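Local coordinates for fosfomycin resistance protein FosX (Mesorhizobium loti, PDB 1R9C), which catalyses the manganese-dependent hydration of the antibiotic fosfomycin and so confers resistance to it, acting as a homodimer, at residues H7-V12 with W53-Q58. Residues are numbered along the deposited sequence; the frame is centred on the assembly and turned at random.
Sequences HMTFIV and WVAIMQ. With MN (manganese (II) ion), chain D.
Met8 and Ala55 are joined by the straightest of five backbone hydrogen bonds (Ala55 N to Met8 O, 2.8 Å, 171° at the hydrogen) that zip residues 7-12 to residues 53-58 as parallel neighbours in a mixed sheet of the vicinal oxygen chelate (VOC) fold. On the metal-bearing face, His7 and Trp53 run alongside each other. His7 CB sits over one face of the indole, 3.8 Å from the centroid of its five-membered ring, and the two aromatic planes meet obliquely at 47°. His7 CG lies between its backbone N and carbonyl carbon (chi1 58°), which lifts the imidazole off the sheet and turns NE2 to manganese, 2.1 Å away. Three waters and, from the second subunit, His69 and Glu118 complete the metal site, which therefore spans the dimer interface. Farther along this face, Ala55 CB packs 3.4 Å from Thr9 OG1, and Met57 SD touches Thr9 CG2. The other face is apolar: Val54 CG2 meets Met8 CG at 3.9 Å, while Val54 CG1 reaches the edge of the Phe10 ring, in the ring plane. Helix 15-26 covers Ile56 on this face and also touches Val12. In the second shell of the metal, Thr9 OG1 shares a 2.8 Å hydrogen bond with a water that itself binds manganese at 2.3 Å.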
loop_
_atom_site.group_PDB
_atom_site.type_symbol
_atom_site.label_atom_id
_atom_site.label_comp_id
_atom_site.label_asym_id
_atom_site.label_seq_id
_atom_site.Cartn_x
_atom_site.Cartn_y
_atom_site.Cartn_z
ATOM N N HIS A 7 4.249 1.265 -6.610
ATOM C CA HIS A 7 4.978 0.902 -5.399
ATOM C C HIS A 7 4.138 1.175 -4.144
ATOM O O HIS A 7 3.110 1.859 -4.228
ATOM C CB HIS A 7 6.348 1.639 -5.324
ATOM C CG HIS A 7 6.277 3.151 -5.348
ATOM N ND1 HIS A 7 6.276 3.872 -6.521
ATOM C CD2 HIS A 7 6.325 4.074 -4.348
ATOM C CE1 HIS A 7 6.277 5.170 -6.243
ATOM N NE2 HIS A 7 6.324 5.327 -4.928
ATOM N N MET A 8 4.539 0.579 -3.021
ATOM C CA MET A 8 4.058 1.011 -1.728
ATOM C C MET A 8 5.253 1.462 -0.887
ATOM O O MET A 8 6.323 0.848 -0.916
ATOM C CB MET A 8 3.267 -0.113 -1.040
ATOM C CG MET A 8 4.112 -1.376 -0.820
ATOM S SD MET A 8 3.188 -2.792 -0.131
ATOM C CE MET A 8 2.134 -3.204 -1.534
ATOM N N THR A 9 5.079 2.565 -0.155
ATOM C CA THR A 9 6.172 3.150 0.603
ATOM C C THR A 9 5.806 3.227 2.065
ATOM O O THR A 9 4.764 3.786 2.414
ATOM C CB THR A 9 6.506 4.556 0.056
ATOM O OG1 THR A 9 7.174 4.405 -1.196
ATOM C CG2 THR A 9 7.556 5.241 0.931
ATOM N N PHE A 10 6.690 2.689 2.910
ATOM C CA PHE A 10 6.573 2.766 4.373
ATOM C C PHE A 10 7.729 3.519 5.020
ATOM O O PHE A 10 8.885 3.277 4.689
ATOM C CB PHE A 10 6.529 1.338 4.957
ATOM C CG PHE A 10 5.475 0.467 4.295
ATOM C CD1 PHE A 10 5.836 -0.510 3.373
ATOM C CD2 PHE A 10 4.127 0.709 4.542
ATOM C CE1 PHE A 10 4.862 -1.294 2.726
ATOM C CE2 PHE A 10 3.149 -0.059 3.899
ATOM C CZ PHE A 10 3.511 -1.041 2.990
ATOM N N ILE A 11 7.401 4.388 5.973
ATOM C CA ILE A 11 8.383 5.095 6.784
ATOM C C ILE A 11 8.537 4.287 8.084
ATOM O O ILE A 11 7.548 3.840 8.660
ATOM C CB ILE A 11 7.853 6.494 7.095
ATOM C CG1 ILE A 11 7.264 7.127 5.818
ATOM C CG2 ILE A 11 8.909 7.338 7.916
ATOM C CD1 ILE A 11 8.125 8.132 5.131
ATOM N N VAL A 12 9.782 4.019 8.477
ATOM C CA VAL A 12 10.071 3.116 9.580
ATOM C C VAL A 12 11.220 3.717 10.377
ATOM O O VAL A 12 12.057 4.433 9.821
ATOM C CB VAL A 12 10.440 1.675 9.071
ATOM C CG1 VAL A 12 9.257 1.016 8.319
ATOM C CG2 VAL A 12 11.737 1.677 8.217
ATOM N N TRP A 53 7.015 -3.663 -5.903
ATOM C CA TRP A 53 8.021 -2.734 -5.399
ATOM C C TRP A 53 7.566 -2.175 -4.057
ATOM O O TRP A 53 6.509 -1.527 -3.980
ATOM C CB TRP A 53 8.146 -1.623 -6.424
ATOM C CG TRP A 53 9.128 -0.512 -6.191
ATOM C CD1 TRP A 53 10.085 -0.397 -5.220
ATOM C CD2 TRP A 53 9.246 0.652 -7.007
ATOM N NE1 TRP A 53 10.773 0.784 -5.377
ATOM C CE2 TRP A 53 10.292 1.440 -6.475
ATOM C CE3 TRP A 53 8.570 1.110 -8.146
ATOM C CZ2 TRP A 53 10.682 2.660 -7.048
ATOM C CZ3 TRP A 53 8.969 2.317 -8.726
ATOM C CH2 TRP A 53 10.006 3.076 -8.170
ATOM N N VAL A 54 8.355 -2.449 -3.018
ATOM C CA VAL A 54 8.176 -1.846 -1.721
ATOM C C VAL A 54 9.361 -0.940 -1.459
ATOM O O VAL A 54 10.516 -1.363 -1.610
ATOM C CB VAL A 54 8.172 -2.922 -0.589
ATOM C CG1 VAL A 54 8.072 -2.246 0.799
ATOM C CG2 VAL A 54 7.075 -3.901 -0.841
ATOM N N ALA A 55 9.084 0.288 -1.050
ATOM C CA ALA A 55 10.145 1.217 -0.655
ATOM C C ALA A 55 10.017 1.491 0.837
ATOM O O ALA A 55 8.918 1.697 1.334
ATOM C CB ALA A 55 10.035 2.532 -1.439
ATOM N N ILE A 56 11.149 1.495 1.548
ATOM C CA ILE A 56 11.165 1.946 2.921
ATOM C C ILE A 56 12.129 3.102 3.090
ATOM O O ILE A 56 13.198 3.140 2.446
ATOM C CB ILE A 56 11.451 0.785 3.922
ATOM C CG1 ILE A 56 12.827 0.116 3.678
ATOM C CG2 ILE A 56 10.313 -0.270 3.851
ATOM C CD1 ILE A 56 13.161 -0.952 4.697
ATOM N N MET A 57 11.741 4.045 3.954
ATOM C CA MET A 57 12.585 5.188 4.282
ATOM C C MET A 57 12.609 5.372 5.787
ATOM O O MET A 57 11.611 5.146 6.442
ATOM C CB MET A 57 12.112 6.475 3.583
ATOM C CG MET A 57 11.552 6.297 2.145
ATOM S SD MET A 57 10.765 7.835 1.493
ATOM C CE MET A 57 11.734 9.144 2.470
ATOM N N GLN A 58 13.767 5.730 6.338
ATOM C CA GLN A 58 13.875 5.932 7.777
ATOM C C GLN A 58 13.182 7.231 8.157
ATOM O O GLN A 58 13.392 8.275 7.528
ATOM C CB GLN A 58 15.345 5.924 8.264
ATOM C CG GLN A 58 15.476 5.822 9.791
ATOM C CD GLN A 58 16.906 6.010 10.310
ATOM O OE1 GLN A 58 17.874 5.968 9.551
ATOM N NE2 GLN A 58 17.027 6.248 11.606
HETATM MN MN MN D . 6.517 7.185 -4.051
HETATM O O HOH W 1 8.296 6.421 -2.775
HETATM O O HOH W 2 7.749 8.018 -5.903
HETATM O O HOH W 3 7.439 9.364 -3.283
#